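Local coordinates for plasmin and fibronectin-binding protein A (Streptococcus pneumoniae, PDB 4MR0), which acts as a surface adhesin and invasin of the pneumococcus, binding human fibronectin, plasmin, plasminogen and serum albumin, at residues V387-N392 against V431-N436; T465-V470 against N491-E496; S362-L367 against T382-V387; N368-N373 against G391-K396; V278-S283 against V329-S334. All coordinates share one frame; numbering follows the deposited sequence.

In the fold
All five contacts join neighbouring coils of the parallel beta-helix part of a longer surface protein. Each is partly buried, with a buried inner face and a more exposed outer one. Interactions 1, 2 and 5 pair strands that run into a bend, aliphatic side chains inward and mixed or charged ones outward. Interaction 3 lies at a corner leading into strands 364-372 and 387-396, the second of which interaction 1 also uses; the two share Val387. Interaction 4 joins the two strands that interaction 3 leads into, beyond the next bend, and shares Gly391 and Asn392 with interaction 1; its interior is aromatic and its exterior ionic. Interactions 2 and 5 stand farthest apart, their centres about 24 Å distant.

Interaction 1 of 5, residues V387-N392 against V431-N436; sequences VLIKGN and VVIAEN
Leu388 packs against Val432, and Ile389 against Ile433, on the two faces of a parallel strand pair that joins successive coils of a beta-helix. The apolar contacts divide by face. On the inner one, Ile389 and Ile433 run side by side and also touch Val413 on another wall of the helix. On the outer one, Leu388 swings CG anti to its backbone N (chi1 176°), which lays CD1 3.6 Å from Val432 CG1.

Backbone bonds alternate between the strands: Val432 N binds Val387 O, Ile389 N binds Val432 O at 2.9 Å, Ala434 N binds Ile389 O, and Gly391 N binds Ala434 O at 3.2 Å.

Side-chain amides take over at the bend. Asn392 and Asn436 lie alongside each other with planes only 8° apart. Asn436 OD1 receives both Asn392 N, at 2.9 Å, and Asn392 ND2, at 3.0 Å, the latter in the carbonyl plane. Asn436 ND2 reaches back to Ile389 O at 2.9 Å, approaching from above that carbonyl's plane, while Asn392 OD1 accepts Asn369 N on the coil before.

Charged groups contribute less: Lys390 and Glu435 run the same way, but NZ of Lys390 stays 5.3 Å from OE1 of Glu435. The chemistry implies that buried amides, bonded from coil to coil, satisfy the backbone where the strand pairing gives way to the turn.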
# COMPACT_ATOMS: atom_id res chain seq x y z
N VAL A 387 1.08 -11.30 7.17
CA VAL A 387 1.35 -9.88 7.05
C VAL A 387 1.61 -9.29 8.42
O VAL A 387 1.00 -9.69 9.41
CB VAL A 387 0.13 -9.15 6.45
CG1 VAL A 387 0.44 -7.67 6.30
CG2 VAL A 387 -0.25 -9.77 5.12
N LEU A 388 2.54 -8.34 8.47
CA LEU A 388 2.86 -7.68 9.72
C LEU A 388 2.86 -6.17 9.48
O LEU A 388 3.69 -5.65 8.73
CB LEU A 388 4.23 -8.12 10.25
CG LEU A 388 4.70 -7.40 11.53
CD1 LEU A 388 3.68 -7.62 12.65
CD2 LEU A 388 6.08 -7.90 11.95
N ILE A 389 1.91 -5.49 10.10
CA ILE A 389 1.77 -4.04 10.01
C ILE A 389 2.09 -3.58 11.42
O ILE A 389 1.23 -3.64 12.31
CB ILE A 389 0.33 -3.66 9.63
CG1 ILE A 389 -0.02 -4.30 8.28
CG2 ILE A 389 0.20 -2.15 9.56
CD1 ILE A 389 -1.51 -4.47 8.04
N LYS A 390 3.32 -3.12 11.62
CA LYS A 390 3.77 -2.75 12.96
C LYS A 390 4.53 -1.44 13.12
O LYS A 390 5.38 -1.08 12.30
CB LYS A 390 4.61 -3.91 13.50
CG LYS A 390 5.26 -3.68 14.84
CD LYS A 390 5.71 -5.01 15.41
CE LYS A 390 7.17 -4.99 15.82
NZ LYS A 390 8.06 -4.76 14.65
N GLY A 391 4.22 -0.75 14.22
CA GLY A 391 4.90 0.50 14.55
C GLY A 391 4.75 1.65 13.58
O GLY A 391 5.62 2.53 13.53
N ASN A 392 3.67 1.66 12.81
CA ASN A 392 3.43 2.72 11.84
C ASN A 392 2.61 3.85 12.47
O ASN A 392 1.94 3.66 13.48
CB ASN A 392 2.66 2.17 10.64
CG ASN A 392 3.42 1.08 9.92
OD1 ASN A 392 4.34 1.35 9.14
ND2 ASN A 392 3.05 -0.17 10.18
N VAL A 431 -2.75 -12.18 9.75
CA VAL A 431 -2.50 -10.76 9.66
C VAL A 431 -2.31 -10.22 11.06
O VAL A 431 -3.15 -10.44 11.94
CB VAL A 431 -3.68 -10.00 9.00
CG1 VAL A 431 -3.39 -8.51 9.00
CG2 VAL A 431 -3.89 -10.49 7.57
N VAL A 432 -1.20 -9.53 11.27
CA VAL A 432 -0.91 -8.95 12.57
C VAL A 432 -0.82 -7.44 12.41
O VAL A 432 -0.05 -6.93 11.59
CB VAL A 432 0.43 -9.49 13.15
CG1 VAL A 432 0.76 -8.79 14.47
CG2 VAL A 432 0.32 -10.99 13.37
N ILE A 433 -1.63 -6.73 13.19
CA ILE A 433 -1.68 -5.28 13.19
C ILE A 433 -1.31 -4.92 14.62
O ILE A 433 -2.14 -5.01 15.53
CB ILE A 433 -3.11 -4.79 12.86
CG1 ILE A 433 -3.50 -5.30 11.47
CG2 ILE A 433 -3.17 -3.28 12.89
CD1 ILE A 433 -4.97 -5.15 11.15
N ALA A 434 -0.06 -4.51 14.83
CA ALA A 434 0.40 -4.23 16.18
C ALA A 434 1.20 -2.96 16.38
O ALA A 434 1.93 -2.52 15.50
CB ALA A 434 1.21 -5.41 16.67
N GLU A 435 1.06 -2.39 17.57
CA GLU A 435 1.82 -1.22 17.97
C GLU A 435 1.82 -0.04 17.00
O GLU A 435 2.84 0.64 16.85
CB GLU A 435 3.26 -1.65 18.27
CG GLU A 435 3.37 -2.73 19.35
CD GLU A 435 4.57 -3.65 19.16
OE1 GLU A 435 5.71 -3.14 19.09
OE2 GLU A 435 4.36 -4.88 19.07
N ASN A 436 0.70 0.19 16.33
CA ASN A 436 0.59 1.31 15.40
C ASN A 436 -0.10 2.47 16.13
O ASN A 436 -0.88 2.24 17.05
CB ASN A 436 -0.25 0.93 14.18
CG ASN A 436 0.37 -0.21 13.38
OD1 ASN A 436 1.32 -0.01 12.64
ND2 ASN A 436 -0.17 -1.41 13.55

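Interaction 2 of 5, residues T465-V470 against N491-E496; sequences TVTKNV and NLVVSE
Lys468 and Glu496 leave matching turns of adjacent coils and run outward side by side. The lysine shows how a long side chain uses its length. Its CB lies 4.1 Å from Glu496 O. CG, set anti to the carbonyl carbon (chi1 -68°), comes 3.9 Å from Glu496 CB, so the two aliphatic stems touch near their bases. The chain then continues fully extended through CD, and CE approaches the carboxylate, 3.6 Å from Glu496 OE1. NZ ends 4.5 Å from the same Glu496 OE1, opposite in charge yet beyond salt-bridge range.

Beneath this pair the parallel strands 465-467 and 491-495 bond in the usual alternation. Val466 N meets Val493 O at 2.7 Å, Ser495 N meets Val466 O, and Lys468 N meets Ser495 O at 3.1 Å. Val466 O is shared, taking a second bond from the side-chain amide of Asn497. Val466 and Val494 face the interior, where Val494 touches Leu485. Thr465, Thr467, Val493 and Ser495 line the other face; there Thr465 OG1 is joined through one water to Asn491 O, the water donating to that carbonyl at 2.7 Å.

Two successive beta-helix repeats are thus coupled. Backbone bonds set the register and the buried valines pack loosely behind them, whereas the exposed lysine and glutamate add aliphatic packing and, probably, only a mild electrostatic attraction.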
# COMPACT_ATOMS: atom_id res chain seq x y z
N THR A 465 -4.74 -10.72 14.28
CA THR A 465 -4.29 -10.20 15.57
C THR A 465 -4.18 -8.68 15.55
O THR A 465 -3.47 -8.12 14.71
CB THR A 465 -2.91 -10.78 15.97
OG1 THR A 465 -3.02 -12.20 16.13
CG2 THR A 465 -2.42 -10.17 17.28
N VAL A 466 -4.88 -8.03 16.47
CA VAL A 466 -4.85 -6.58 16.59
C VAL A 466 -4.44 -6.30 18.03
O VAL A 466 -5.27 -6.39 18.96
CB VAL A 466 -6.24 -5.96 16.31
CG1 VAL A 466 -6.15 -4.44 16.40
CG2 VAL A 466 -6.74 -6.39 14.93
N THR A 467 -3.18 -5.95 18.23
CA THR A 467 -2.66 -5.73 19.57
C THR A 467 -1.83 -4.48 19.80
O THR A 467 -1.11 -4.02 18.91
CB THR A 467 -1.78 -6.91 20.01
OG1 THR A 467 -0.72 -7.08 19.04
CG2 THR A 467 -2.59 -8.19 20.10
N LYS A 468 -1.91 -3.96 21.02
CA LYS A 468 -1.15 -2.80 21.44
C LYS A 468 -1.14 -1.59 20.52
O LYS A 468 -0.17 -0.84 20.48
CB LYS A 468 0.29 -3.22 21.75
CG LYS A 468 0.40 -4.13 22.97
CD LYS A 468 1.83 -4.44 23.37
CE LYS A 468 1.87 -5.21 24.69
NZ LYS A 468 3.25 -5.60 25.11
N ASN A 469 -2.22 -1.39 19.78
CA ASN A 469 -2.32 -0.23 18.92
C ASN A 469 -2.87 0.92 19.75
O ASN A 469 -3.61 0.70 20.72
CB ASN A 469 -3.26 -0.50 17.75
CG ASN A 469 -2.77 -1.61 16.86
OD1 ASN A 469 -3.16 -2.76 17.01
ND2 ASN A 469 -1.90 -1.27 15.92
N VAL A 470 -2.52 2.14 19.37
CA VAL A 470 -3.00 3.33 20.07
C VAL A 470 -3.79 4.19 19.11
O VAL A 470 -3.24 4.70 18.12
CB VAL A 470 -1.83 4.16 20.65
CG1 VAL A 470 -2.36 5.45 21.25
CG2 VAL A 470 -1.08 3.35 21.69
N ASN A 491 -9.45 -17.84 15.23
CA ASN A 491 -8.25 -17.24 15.81
C ASN A 491 -8.16 -15.73 15.69
O ASN A 491 -7.24 -15.20 15.06
CB ASN A 491 -7.01 -17.90 15.21
CG ASN A 491 -6.85 -19.35 15.65
OD1 ASN A 491 -6.86 -19.64 16.85
ND2 ASN A 491 -6.72 -20.26 14.69
N LEU A 492 -9.12 -15.04 16.29
CA LEU A 492 -9.13 -13.58 16.31
C LEU A 492 -8.65 -13.14 17.69
O LEU A 492 -9.17 -13.60 18.71
CB LEU A 492 -10.54 -13.04 16.07
CG LEU A 492 -10.71 -11.53 16.31
CD1 LEU A 492 -9.92 -10.75 15.28
CD2 LEU A 492 -12.19 -11.15 16.23
N VAL A 493 -7.66 -12.25 17.71
CA VAL A 493 -7.13 -11.71 18.97
C VAL A 493 -7.13 -10.19 18.90
O VAL A 493 -6.49 -9.59 18.03
CB VAL A 493 -5.68 -12.19 19.24
CG1 VAL A 493 -5.10 -11.46 20.46
CG2 VAL A 493 -5.66 -13.70 19.46
N VAL A 494 -7.84 -9.56 19.83
CA VAL A 494 -7.90 -8.10 19.90
C VAL A 494 -7.57 -7.78 21.35
O VAL A 494 -8.43 -7.90 22.23
CB VAL A 494 -9.32 -7.58 19.56
CG1 VAL A 494 -9.30 -6.06 19.45
CG2 VAL A 494 -9.80 -8.21 18.26
N SER A 495 -6.32 -7.39 21.61
CA SER A 495 -5.92 -7.14 22.99
C SER A 495 -4.96 -6.00 23.23
O SER A 495 -4.17 -5.62 22.36
CB SER A 495 -5.31 -8.42 23.56
OG SER A 495 -6.18 -9.51 23.42
N GLU A 496 -5.03 -5.46 24.44
CA GLU A 496 -4.17 -4.37 24.88
C GLU A 496 -4.10 -3.14 23.98
O GLU A 496 -3.08 -2.45 23.92
CB GLU A 496 -2.77 -4.91 25.17
CG GLU A 496 -2.78 -5.93 26.29
CD GLU A 496 -1.40 -6.48 26.61
OE1 GLU A 496 -0.88 -7.30 25.81
OE2 GLU A 496 -0.84 -6.09 27.65
O HOH W 1 -4.82 -14.41 15.92

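Interaction 3 of 5, residues S362-L367 against T382-V387; sequences SNIKIL and TGFTDV
Ile364 meets Val387 and Phe384 inside a corner of the parallel beta-helix, where two neighbouring coils change direction together at Asn363 and Asp386. The corner residues both adopt positive phi, 58° and 64°, which lets the two chains bend in step and stay paired on either side of the turn.

The inner side is the better packed. Val387 places CG1 3.6 Å from Ile364 O and turns its other methyl, CG2, to within 4.3 Å of Ile364 CB. Ile364 CG1 also lies 4.3 Å from CD2 of Phe384, whose ring stacks in turn with that of Phe381.

The outer side is looser and polar. Asn363 and Asp386 point the same way with amide and carboxylate planes 5° apart, yet the nearest approach of the two side chains is Asn363 CB to Asp386 OD2, at 3.8 Å. The polar end of Asn363 is engaged elsewhere: ND2 bonds to Asn328 on the preceding coil, and the side chain comes within about 3 Å, nearest atoms, of the bound calcium ion.

Between these two sides runs the backbone seam. Asn363 N donates to Thr385 O at 3.1 Å, and past the corner Ile364 N donates to Asp386 O, also at 3.1 Å.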
# COMPACT_ATOMS: atom_id res chain seq x y z
N SER A 362 3.11 -13.35 0.31
CA SER A 362 3.28 -13.71 1.72
C SER A 362 4.52 -13.13 2.39
O SER A 362 5.50 -12.79 1.72
CB SER A 362 3.28 -15.25 1.85
OG SER A 362 4.39 -15.83 1.19
N ASN A 363 4.47 -13.04 3.71
CA ASN A 363 5.54 -12.48 4.54
C ASN A 363 5.80 -11.05 4.10
O ASN A 363 6.89 -10.68 3.65
CB ASN A 363 6.83 -13.32 4.45
CG ASN A 363 7.87 -12.89 5.49
OD1 ASN A 363 7.54 -12.22 6.47
ND2 ASN A 363 9.12 -13.28 5.27
N ILE A 364 4.74 -10.25 4.24
CA ILE A 364 4.73 -8.85 3.88
C ILE A 364 4.84 -8.06 5.17
O ILE A 364 3.97 -8.15 6.04
CB ILE A 364 3.40 -8.48 3.18
CG1 ILE A 364 3.13 -9.47 2.04
CG2 ILE A 364 3.45 -7.05 2.66
CD1 ILE A 364 4.18 -9.45 0.94
N LYS A 365 5.90 -7.28 5.30
CA LYS A 365 6.11 -6.49 6.50
C LYS A 365 6.05 -5.00 6.19
O LYS A 365 6.74 -4.52 5.30
CB LYS A 365 7.47 -6.82 7.12
CG LYS A 365 7.59 -8.27 7.55
CD LYS A 365 8.99 -8.57 8.10
CE LYS A 365 9.06 -10.00 8.63
NZ LYS A 365 10.46 -10.41 8.92
N ILE A 366 5.21 -4.29 6.93
CA ILE A 366 5.04 -2.85 6.74
C ILE A 366 5.41 -2.28 8.09
O ILE A 366 4.62 -2.33 9.03
CB ILE A 366 3.58 -2.54 6.36
CG1 ILE A 366 3.28 -3.21 5.01
CG2 ILE A 366 3.35 -1.05 6.32
CD1 ILE A 366 1.83 -3.15 4.59
N LEU A 367 6.63 -1.74 8.16
CA LEU A 367 7.19 -1.27 9.42
C LEU A 367 7.62 0.18 9.57
O LEU A 367 8.25 0.76 8.70
CB LEU A 367 8.39 -2.13 9.75
CG LEU A 367 8.26 -3.64 9.47
CD1 LEU A 367 9.64 -4.29 9.59
CD2 LEU A 367 7.28 -4.27 10.44
N THR A 382 -6.28 -7.41 -0.21
CA THR A 382 -7.07 -8.64 -0.22
C THR A 382 -6.13 -9.67 -0.83
O THR A 382 -5.41 -9.37 -1.78
CB THR A 382 -8.36 -8.54 -1.09
OG1 THR A 382 -9.05 -9.80 -1.06
CG2 THR A 382 -8.02 -8.20 -2.54
N GLY A 383 -6.11 -10.88 -0.28
CA GLY A 383 -5.24 -11.90 -0.83
C GLY A 383 -3.79 -11.92 -0.35
O GLY A 383 -2.89 -12.21 -1.14
N PHE A 384 -3.55 -11.59 0.91
CA PHE A 384 -2.19 -11.63 1.47
C PHE A 384 -2.17 -12.70 2.56
O PHE A 384 -3.20 -12.98 3.18
CB PHE A 384 -1.80 -10.30 2.14
CG PHE A 384 -1.32 -9.23 1.20
CD1 PHE A 384 -1.32 -9.43 -0.18
CD2 PHE A 384 -0.90 -8.00 1.70
CE1 PHE A 384 -0.91 -8.41 -1.05
CE2 PHE A 384 -0.48 -6.97 0.84
CZ PHE A 384 -0.49 -7.19 -0.54
N THR A 385 -1.01 -13.29 2.80
CA THR A 385 -0.87 -14.30 3.84
C THR A 385 0.39 -13.99 4.64
O THR A 385 1.46 -13.75 4.06
CB THR A 385 -0.77 -15.72 3.25
OG1 THR A 385 -1.90 -15.95 2.39
CG2 THR A 385 -0.77 -16.76 4.36
N ASP A 386 0.27 -13.97 5.96
CA ASP A 386 1.39 -13.67 6.84
C ASP A 386 1.85 -12.23 6.61
O ASP A 386 2.85 -11.96 5.94
CB ASP A 386 2.56 -14.64 6.62
CG ASP A 386 3.74 -14.38 7.54
OD1 ASP A 386 3.56 -13.65 8.55
OD2 ASP A 386 4.84 -14.90 7.27
N VAL A 387 1.08 -11.30 7.17
CA VAL A 387 1.35 -9.88 7.05
C VAL A 387 1.61 -9.29 8.42
O VAL A 387 1.00 -9.69 9.41
CB VAL A 387 0.13 -9.15 6.45
CG1 VAL A 387 0.44 -7.67 6.30
CG2 VAL A 387 -0.25 -9.77 5.12

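Interaction 4 of 5, residues N368-N373 against G391-K396; sequences NNHFDN and GNRFDK
Asp395 OD2 is gripped by two donors, His370 NE2 at 2.6 Å and Arg393 NE at 2.7 Å, on the outer face of a parallel beta-helix wall where strands 370-372 and 393-396 lie on adjacent coils. The histidine comes to the anti side of the carboxylate oxygen in a bent bond, the oxygen tilted from the ring plane, while the arginine, in a salt bridge, meets the syn lone pair of OD2. Asp395 OD1 is held in turn by Asn439 of the next coil.

The two donors also stack. With CG trans to the main-chain nitrogen (chi1 168°) and the chain extended to NE, Arg393 lays its guanidinium flat on the His370 ring, planes 26° apart, and its CD sits over the same ring face in a CH-pi contact. Tyr335 meets that imidazole edge-to-face. The three groups are therefore held both by bonds and by stacking.

The inner face is aromatic. Phe371 brings CD2 3.4 Å from Phe394 CE2, over one face of the Phe394 ring, though the two planes are inclined at 40°; Phe438 stacks on Phe394.

At the bend, Asn392 OD1 accepts Asn369 N at 2.8 Å, tilted from the carbonyl plane, and Asn368 ND2 binds Gly391 O at 3.2 Å. At the other end one water bridges two backbone carbonyls, donating to Phe371 O at 2.8 Å and to Asp395 O at 2.7 Å.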
# COMPACT_ATOMS: atom_id res chain seq x y z
N ASN A 368 7.27 0.74 10.72
CA ASN A 368 7.69 2.09 11.06
C ASN A 368 7.56 3.14 9.96
O ASN A 368 8.49 3.92 9.74
CB ASN A 368 9.14 2.02 11.55
CG ASN A 368 9.33 1.00 12.66
OD1 ASN A 368 10.40 0.39 12.79
ND2 ASN A 368 8.30 0.82 13.48
N ASN A 369 6.43 3.15 9.25
CA ASN A 369 6.21 4.15 8.19
C ASN A 369 5.28 5.23 8.72
O ASN A 369 4.59 5.03 9.73
CB ASN A 369 5.53 3.52 6.96
CG ASN A 369 6.34 2.39 6.37
OD1 ASN A 369 6.01 1.21 6.54
ND2 ASN A 369 7.40 2.74 5.67
N HIS A 370 5.25 6.38 8.04
CA HIS A 370 4.37 7.47 8.42
C HIS A 370 3.39 7.71 7.26
O HIS A 370 3.79 8.17 6.20
CB HIS A 370 5.17 8.76 8.69
CG HIS A 370 4.32 9.91 9.14
ND1 HIS A 370 4.85 11.14 9.46
CD2 HIS A 370 2.98 10.02 9.33
CE1 HIS A 370 3.88 11.96 9.83
NE2 HIS A 370 2.74 11.30 9.76
N PHE A 371 2.13 7.36 7.47
CA PHE A 371 1.10 7.54 6.45
C PHE A 371 0.39 8.84 6.81
O PHE A 371 -0.54 8.85 7.61
CB PHE A 371 0.14 6.36 6.49
CG PHE A 371 0.80 5.03 6.24
CD1 PHE A 371 1.32 4.73 4.98
CD2 PHE A 371 0.92 4.10 7.26
CE1 PHE A 371 1.95 3.49 4.74
CE2 PHE A 371 1.54 2.86 7.03
CZ PHE A 371 2.06 2.56 5.78
N ASP A 372 0.85 9.92 6.19
CA ASP A 372 0.36 11.26 6.46
C ASP A 372 -0.86 11.77 5.71
O ASP A 372 -0.74 12.41 4.66
CB ASP A 372 1.52 12.24 6.27
CG ASP A 372 1.34 13.54 7.04
OD1 ASP A 372 0.26 13.74 7.63
OD2 ASP A 372 2.28 14.36 7.04
N ASN A 373 -2.04 11.49 6.26
CA ASN A 373 -3.30 11.94 5.69
C ASN A 373 -3.68 11.33 4.34
O ASN A 373 -3.99 12.06 3.39
CB ASN A 373 -3.29 13.48 5.60
CG ASN A 373 -4.69 14.08 5.51
OD1 ASN A 373 -5.60 13.67 6.24
ND2 ASN A 373 -4.86 15.06 4.63
N GLY A 391 4.22 -0.75 14.22
CA GLY A 391 4.90 0.50 14.55
C GLY A 391 4.75 1.65 13.58
O GLY A 391 5.62 2.53 13.53
N ASN A 392 3.67 1.66 12.81
CA ASN A 392 3.43 2.72 11.84
C ASN A 392 2.61 3.85 12.47
O ASN A 392 1.94 3.66 13.48
CB ASN A 392 2.66 2.17 10.64
CG ASN A 392 3.42 1.08 9.92
OD1 ASN A 392 4.34 1.35 9.14
ND2 ASN A 392 3.05 -0.17 10.18
N ARG A 393 2.68 5.02 11.86
CA ARG A 393 1.92 6.17 12.33
C ARG A 393 0.94 6.57 11.22
O ARG A 393 1.35 6.91 10.11
CB ARG A 393 2.86 7.33 12.65
CG ARG A 393 2.15 8.65 12.85
CD ARG A 393 3.12 9.73 13.28
NE ARG A 393 2.50 11.05 13.27
CZ ARG A 393 3.12 12.17 13.62
NH1 ARG A 393 4.39 12.13 14.00
NH2 ARG A 393 2.48 13.33 13.57
N PHE A 394 -0.36 6.51 11.51
CA PHE A 394 -1.37 6.88 10.52
C PHE A 394 -2.05 8.16 10.97
O PHE A 394 -2.76 8.17 11.97
CB PHE A 394 -2.46 5.80 10.41
CG PHE A 394 -1.95 4.44 10.03
CD1 PHE A 394 -1.18 3.69 10.93
CD2 PHE A 394 -2.30 3.87 8.80
CE1 PHE A 394 -0.78 2.39 10.61
CE2 PHE A 394 -1.90 2.58 8.47
CZ PHE A 394 -1.14 1.83 9.38
N ASP A 395 -1.84 9.24 10.22
CA ASP A 395 -2.47 10.51 10.57
C ASP A 395 -3.60 10.81 9.60
O ASP A 395 -3.52 10.47 8.41
CB ASP A 395 -1.45 11.66 10.53
CG ASP A 395 -0.43 11.57 11.65
OD1 ASP A 395 -0.81 11.25 12.80
OD2 ASP A 395 0.76 11.84 11.39
N LYS A 396 -4.66 11.42 10.10
CA LYS A 396 -5.80 11.76 9.26
C LYS A 396 -6.36 13.08 9.74
O LYS A 396 -6.82 13.20 10.88
CB LYS A 396 -6.87 10.67 9.32
CG LYS A 396 -8.07 10.91 8.42
CD LYS A 396 -7.69 10.96 6.94
CE LYS A 396 -8.94 11.08 6.07
NZ LYS A 396 -8.61 11.33 4.64
O HOH W 2 -3.12 8.33 6.75
O HOH W 3 -6.89 12.80 2.51
O HOH W 4 -8.87 14.14 5.32

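Interaction 5 of 5, residues V278-S283 against V329-S334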
# COMPACT_ATOMS: atom_id res chain seq x y z
N VAL A 278 12.08 -8.10 -1.57
CA VAL A 278 12.11 -6.72 -2.03
C VAL A 278 11.98 -5.80 -0.83
O VAL A 278 11.12 -5.99 0.03
CB VAL A 278 10.95 -6.40 -2.99
CG1 VAL A 278 11.09 -4.97 -3.51
CG2 VAL A 278 10.95 -7.39 -4.14
N LEU A 279 12.86 -4.81 -0.77
CA LEU A 279 12.86 -3.86 0.32
C LEU A 279 12.75 -2.43 -0.21
O LEU A 279 13.44 -2.06 -1.15
CB LEU A 279 14.17 -3.97 1.13
CG LEU A 279 14.42 -2.95 2.24
CD1 LEU A 279 13.41 -3.16 3.37
CD2 LEU A 279 15.85 -3.09 2.77
N VAL A 280 11.83 -1.67 0.37
CA VAL A 280 11.67 -0.26 0.04
C VAL A 280 11.97 0.34 1.41
O VAL A 280 11.27 0.03 2.38
CB VAL A 280 10.23 0.06 -0.40
CG1 VAL A 280 10.07 1.56 -0.58
CG2 VAL A 280 9.93 -0.67 -1.73
N ASP A 281 13.00 1.17 1.50
CA ASP A 281 13.39 1.72 2.79
C ASP A 281 13.75 3.21 2.78
O ASP A 281 14.30 3.72 1.80
CB ASP A 281 14.58 0.89 3.31
CG ASP A 281 15.04 1.29 4.72
OD1 ASP A 281 14.22 1.80 5.52
OD2 ASP A 281 16.23 1.07 5.03
N ASN A 282 13.39 3.89 3.87
CA ASN A 282 13.72 5.31 4.07
C ASN A 282 13.42 6.22 2.88
O ASN A 282 14.21 7.12 2.55
CB ASN A 282 15.20 5.40 4.46
CG ASN A 282 15.57 6.77 5.01
OD1 ASN A 282 14.81 7.38 5.75
ND2 ASN A 282 16.77 7.24 4.67
N SER A 283 12.26 6.02 2.26
CA SER A 283 11.87 6.80 1.10
C SER A 283 10.66 7.67 1.40
O SER A 283 10.01 7.51 2.44
CB SER A 283 11.56 5.88 -0.08
OG SER A 283 12.72 5.18 -0.48
N VAL A 329 8.43 -9.22 1.26
CA VAL A 329 8.45 -7.83 0.84
C VAL A 329 8.33 -6.98 2.09
O VAL A 329 7.45 -7.21 2.92
CB VAL A 329 7.27 -7.50 -0.11
CG1 VAL A 329 7.38 -6.06 -0.59
CG2 VAL A 329 7.27 -8.46 -1.29
N THR A 330 9.21 -6.00 2.24
CA THR A 330 9.20 -5.14 3.41
C THR A 330 9.26 -3.67 3.00
O THR A 330 10.15 -3.26 2.25
CB THR A 330 10.42 -5.40 4.36
OG1 THR A 330 10.42 -6.76 4.80
CG2 THR A 330 10.35 -4.49 5.59
N ILE A 331 8.29 -2.90 3.48
CA ILE A 331 8.24 -1.46 3.23
C ILE A 331 8.48 -0.92 4.63
O ILE A 331 7.74 -1.26 5.55
CB ILE A 331 6.83 -1.01 2.75
CG1 ILE A 331 6.34 -1.92 1.62
CG2 ILE A 331 6.90 0.44 2.25
CD1 ILE A 331 7.21 -1.91 0.38
N GLN A 332 9.49 -0.08 4.81
CA GLN A 332 9.77 0.43 6.15
C GLN A 332 10.41 1.81 6.20
O GLN A 332 11.03 2.25 5.24
CB GLN A 332 10.70 -0.54 6.88
CG GLN A 332 12.02 -0.76 6.15
CD GLN A 332 13.00 -1.60 6.94
OE1 GLN A 332 12.62 -2.57 7.59
NE2 GLN A 332 14.28 -1.24 6.87
N ASN A 333 10.24 2.47 7.35
CA ASN A 333 10.82 3.78 7.60
C ASN A 333 10.58 4.81 6.51
O ASN A 333 11.41 5.69 6.28
CB ASN A 333 12.32 3.64 7.85
CG ASN A 333 12.65 2.50 8.80
OD1 ASN A 333 12.00 2.33 9.82
ND2 ASN A 333 13.67 1.71 8.45
N SER A 334 9.44 4.71 5.84
CA SER A 334 9.15 5.63 4.75
C SER A 334 7.98 6.54 5.05
O SER A 334 7.13 6.25 5.89
CB SER A 334 8.91 4.84 3.46
OG SER A 334 10.08 4.12 3.11
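Val280 and Ile331 lie side by side, pointing the same way into the interior of a parallel beta-helix, with Val280 CG2 3.7 Å from Ile331 CD1. Val278 and Val329 share this inner face two residues earlier, and both touch Ile272 on another wall.

The outer face begins in the same fashion: Leu279 and Thr330 run alongside each other, and Leu279 CD1 comes 3.9 Å from Thr330 CB. Farther along, the orientation changes. The side chain of Asp281 slants across those of Gln332 and Asn333, its carboxylate inclined by 76° to the first amide and 58° to the second. Its OD1 takes Asn333 ND2 at 3.0 Å, from the syn side, and a weak bond from Gln332 NE2 at 3.3 Å. Gln332 reaches this position because its CG stands between the backbone N and the carbonyl carbon (chi1 59°), with the chain extended beyond.

Backbone pairing joins the coils beneath, as in Val280 N to Thr330 O, and ends with Asn282 N on Gln332 O. At the bend serine takes the place that asparagine holds on later coils: Ser334 OG receives Ser283 N at 3.0 Å and itself donates to Gln332 O at 3.0 Å.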